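Local coordinates for pyrroline carboxylate reductase (Plasmodium falciparum, PDB 2RCY), which binds NADP and probably catalyses the NADPH-dependent reduction of pyrroline-5-carboxylate to proline, at residues Phe176-Ser179 with Leu180-Gly184; Asn187-Arg191 with Glu192-Asn196. One frame throughout, in Å; residues are numbered along the deposited sequence.

Contact 1: Phe176-Ser179 with Leu180-Gly184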
# COMPACT_ATOMS: atom_id res chain seq x y z
N PHE A 176 -9.81 -14.52 15.93
CA PHE A 176 -10.27 -15.28 14.77
C PHE A 176 -11.76 -15.59 14.90
O PHE A 176 -12.55 -15.28 14.00
CB PHE A 176 -9.44 -16.56 14.64
CG PHE A 176 -9.67 -17.33 13.36
CD1 PHE A 176 -9.33 -16.78 12.13
CD2 PHE A 176 -10.16 -18.63 13.40
CE1 PHE A 176 -9.53 -17.49 10.95
CE2 PHE A 176 -10.35 -19.35 12.23
CZ PHE A 176 -10.04 -18.78 11.00
N ILE A 177 -12.14 -16.17 16.04
CA ILE A 177 -13.54 -16.46 16.37
C ILE A 177 -14.38 -15.18 16.36
O ILE A 177 -15.49 -15.17 15.82
CB ILE A 177 -13.66 -17.17 17.76
CG1 ILE A 177 -12.96 -18.54 17.72
CG2 ILE A 177 -15.12 -17.33 18.18
CD1 ILE A 177 -12.64 -19.12 19.09
N GLU A 178 -13.83 -14.12 16.95
CA GLU A 178 -14.47 -12.80 16.98
C GLU A 178 -14.76 -12.26 15.58
O GLU A 178 -15.85 -11.76 15.31
CB GLU A 178 -13.59 -11.82 17.76
CG GLU A 178 -14.18 -10.43 17.96
CD GLU A 178 -13.17 -9.45 18.57
OE1 GLU A 178 -12.33 -9.89 19.38
OE2 GLU A 178 -13.23 -8.25 18.23
N SER A 179 -13.77 -12.38 14.69
CA SER A 179 -13.87 -11.87 13.32
C SER A 179 -14.87 -12.66 12.47
O SER A 179 -15.60 -12.08 11.66
CB SER A 179 -12.50 -11.88 12.64
OG SER A 179 -11.51 -11.31 13.47
N LEU A 180 -14.90 -13.98 12.66
CA LEU A 180 -15.81 -14.85 11.93
C LEU A 180 -17.27 -14.58 12.29
O LEU A 180 -18.14 -14.54 11.41
CB LEU A 180 -15.46 -16.32 12.15
CG LEU A 180 -14.22 -16.88 11.45
CD1 LEU A 180 -13.74 -18.14 12.14
CD2 LEU A 180 -14.49 -17.15 9.97
N ILE A 181 -17.54 -14.39 13.58
CA ILE A 181 -18.88 -14.05 14.07
C ILE A 181 -19.35 -12.71 13.50
O ILE A 181 -20.48 -12.60 13.02
CB ILE A 181 -18.94 -14.04 15.63
CG1 ILE A 181 -18.70 -15.46 16.18
CG2 ILE A 181 -20.28 -13.49 16.13
CD1 ILE A 181 -18.38 -15.51 17.67
N ASP A 182 -18.48 -11.70 13.54
CA ASP A 182 -18.78 -10.37 13.00
C ASP A 182 -19.12 -10.39 11.52
O ASP A 182 -20.01 -9.65 11.07
CB ASP A 182 -17.61 -9.41 13.26
CG ASP A 182 -17.64 -8.82 14.65
OD1 ASP A 182 -18.71 -8.84 15.29
OD2 ASP A 182 -16.59 -8.34 15.11
N ALA A 183 -18.41 -11.22 10.76
CA ALA A 183 -18.68 -11.42 9.34
C ALA A 183 -20.09 -11.99 9.13
O ALA A 183 -20.78 -11.60 8.19
CB ALA A 183 -17.63 -12.33 8.72
N GLY A 184 -20.49 -12.89 10.02
CA GLY A 184 -21.82 -13.48 10.00
C GLY A 184 -22.91 -12.52 10.41
O GLY A 184 -23.96 -12.45 9.77

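Contact 2: Asn187-Arg191 with Glu192-Asn196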
# COMPACT_ATOMS: atom_id res chain seq x y z
N ASN A 187 -23.66 -9.92 7.71
CA ASN A 187 -24.37 -10.41 6.53
C ASN A 187 -25.70 -11.14 6.80
O ASN A 187 -26.17 -11.91 5.95
CB ASN A 187 -23.43 -11.25 5.66
CG ASN A 187 -22.35 -10.42 4.99
OD1 ASN A 187 -21.18 -10.48 5.37
ND2 ASN A 187 -22.73 -9.63 3.99
N GLY A 188 -26.30 -10.89 7.96
CA GLY A 188 -27.67 -11.35 8.21
C GLY A 188 -27.92 -12.30 9.37
O GLY A 188 -29.03 -12.34 9.90
N LEU A 189 -26.90 -13.07 9.75
CA LEU A 189 -27.04 -14.05 10.83
C LEU A 189 -27.07 -13.39 12.20
O LEU A 189 -26.49 -12.31 12.39
CB LEU A 189 -25.92 -15.09 10.79
CG LEU A 189 -25.65 -15.95 9.54
CD1 LEU A 189 -24.51 -16.91 9.83
CD2 LEU A 189 -26.88 -16.71 9.08
N SER A 190 -27.74 -14.04 13.15
CA SER A 190 -27.73 -13.59 14.54
C SER A 190 -26.36 -13.87 15.15
O SER A 190 -25.61 -14.71 14.65
CB SER A 190 -28.84 -14.29 15.34
OG SER A 190 -28.49 -15.64 15.64
N ARG A 191 -26.05 -13.16 16.24
CA ARG A 191 -24.78 -13.34 16.94
C ARG A 191 -24.68 -14.73 17.57
O ARG A 191 -23.60 -15.34 17.58
CB ARG A 191 -24.58 -12.23 17.98
CG ARG A 191 -23.36 -12.38 18.87
CD ARG A 191 -22.83 -11.04 19.35
NE ARG A 191 -21.79 -10.53 18.45
CZ ARG A 191 -21.93 -9.50 17.62
NH1 ARG A 191 -20.91 -9.15 16.86
NH2 ARG A 191 -23.07 -8.82 17.55
N GLU A 192 -25.80 -15.23 18.09
CA GLU A 192 -25.86 -16.56 18.71
C GLU A 192 -25.58 -17.66 17.70
O GLU A 192 -24.74 -18.53 17.94
CB GLU A 192 -27.22 -16.78 19.39
CG GLU A 192 -27.23 -17.94 20.40
CD GLU A 192 -28.61 -18.18 21.01
OE1 GLU A 192 -28.72 -18.12 22.25
OE2 GLU A 192 -29.57 -18.42 20.25
N LEU A 193 -26.29 -17.62 16.57
CA LEU A 193 -26.12 -18.61 15.50
C LEU A 193 -24.72 -18.57 14.90
O LEU A 193 -24.10 -19.61 14.69
CB LEU A 193 -27.18 -18.42 14.41
CG LEU A 193 -27.10 -19.31 13.16
CD1 LEU A 193 -27.49 -20.76 13.47
CD2 LEU A 193 -27.98 -18.75 12.07
N SER A 194 -24.22 -17.36 14.63
CA SER A 194 -22.88 -17.17 14.09
C SER A 194 -21.83 -17.84 14.98
O SER A 194 -20.96 -18.54 14.48
CB SER A 194 -22.56 -15.68 13.94
OG SER A 194 -23.35 -15.09 12.92
N LYS A 195 -21.95 -17.63 16.29
CA LYS A 195 -21.06 -18.24 17.27
C LYS A 195 -21.12 -19.77 17.23
O LYS A 195 -20.08 -20.43 17.21
CB LYS A 195 -21.38 -17.73 18.68
CG LYS A 195 -20.44 -18.25 19.77
CD LYS A 195 -20.63 -17.52 21.10
CE LYS A 195 -21.88 -17.98 21.83
NZ LYS A 195 -22.03 -17.30 23.15
N ASN A 196 -22.33 -20.33 17.18
CA ASN A 196 -22.52 -21.78 17.08
C ASN A 196 -21.88 -22.37 15.83
O ASN A 196 -21.16 -23.37 15.91
CB ASN A 196 -24.01 -22.14 17.11
CG ASN A 196 -24.67 -21.83 18.44
OD1 ASN A 196 -24.04 -21.93 19.50
ND2 ASN A 196 -25.94 -21.46 18.40
O HOH W 1 -29.96 -18.07 17.11

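Contact 1: Phe176-Ser179 with Leu180-Gly184
Leu180 N donates to Phe176 O at 3.0 Å, the first of four successive i to i+4 bonds in the second half of the alpha helix 169-186. Ile181 N to Ile177 O (3.1 Å), Asp182 N to Glu178 O and Ala183 N to Ser179 O continue the ladder. This helix belongs to the dimerisation region of the pyrroline-5-carboxylate reductase family.

Glu178 and Asp182 lie one turn apart, with Glu178 OE2 and Asp182 OD2 4.6 Å from each other. Two like charges this close would probably repel, but Lys243 of the second subunit forms a salt bridge with each. Lys220 of that subunit takes the other oxygen of Glu178, and Arg191 of the same chain takes the other oxygen of Asp182. The acidic pair is thus shared between the subunit interface and the next helix. Ser179 OG turns back along its own helix and bonds to Leu175 O.

The apolar side chains pack in two pairs. Ile177 and Ile181 lie side by side and point the same way, with Ile177 CG2 3.8 Å from Ile181 CD1. Both also touch helix 191-211. With CG anti to the backbone N (chi1 -171°), the Phe176 ring is placed so that Leu180 of the same chain reaches one face; the ring also stacks on Phe176 of the second subunit. Leu180 CD1 makes a CH-pi contact, 3.9 Å from the Phe176 ring centroid and 23° off its normal.

Contact 2: Asn187-Arg191 with Glu192-Asn196
Ser190 and Ser194 hold the tight part of this contact, at the start of helix 191-211. Ser190 O accepts two bonds from one residue. Ser194 N gives Ser190 O the regular helical bond at 3.0 Å, and Ser194 OG adds a second to Ser190 O at 2.9 Å. The two donors come from opposite faces of the carbonyl plane, with the hydroxyl 35° out of it. Chi1 of -68° sets Ser194 OG beside its own backbone N, which turns it back toward the preceding turn. Leu189 CB presses on the same hydroxyl, 3.3 Å from Ser194 OG. Next to it the two leucines meet through their methyls, Leu189 CD2 lying 3.8 Å from Leu193 CD2. Both leucines also pack on the second subunit.

The solvent side is looser. Glu192 is exposed, and its chain is extended beyond CG. One water bridges Glu192 and Ser190, 3.2 Å from Ser190 OG and donating to Glu192 OE2.

Arg191 is the link to helix 169-186, where it packs on Ile181 and Val185 and Asp182 takes its guanidinium. Its backbone O accepts from Lys195 N.

Ser190 OG sits between its own backbone N and carbonyl carbon (chi1 76°), and from there it accepts from Leu193 N at 3.1 Å. That bond is the serine N-cap of an alpha helix, here at the short turn between two successive helices of the dimerisation region.

Contacts 1 and 2 follow each other in the chain, and their centres are 9 Å apart. Contact 1 lies along helix 169-186; contact 2 covers the turn after it and the start of helix 191-211. A salt bridge joins them, Asp182 OD1 to Arg191 NH1 at 2.7 Å. Gly184 O and Leu189 N, 3.0 Å apart, probably form a hydrogen bond across the turn. Ser194 OG packs 3.6 Å from Gly184 C. Both contacts touch the second subunit, and both lie away from the NADP sites. A magnesium ion is about 8 Å from the Ile177 side chain and about 13 Å from that of Lys195.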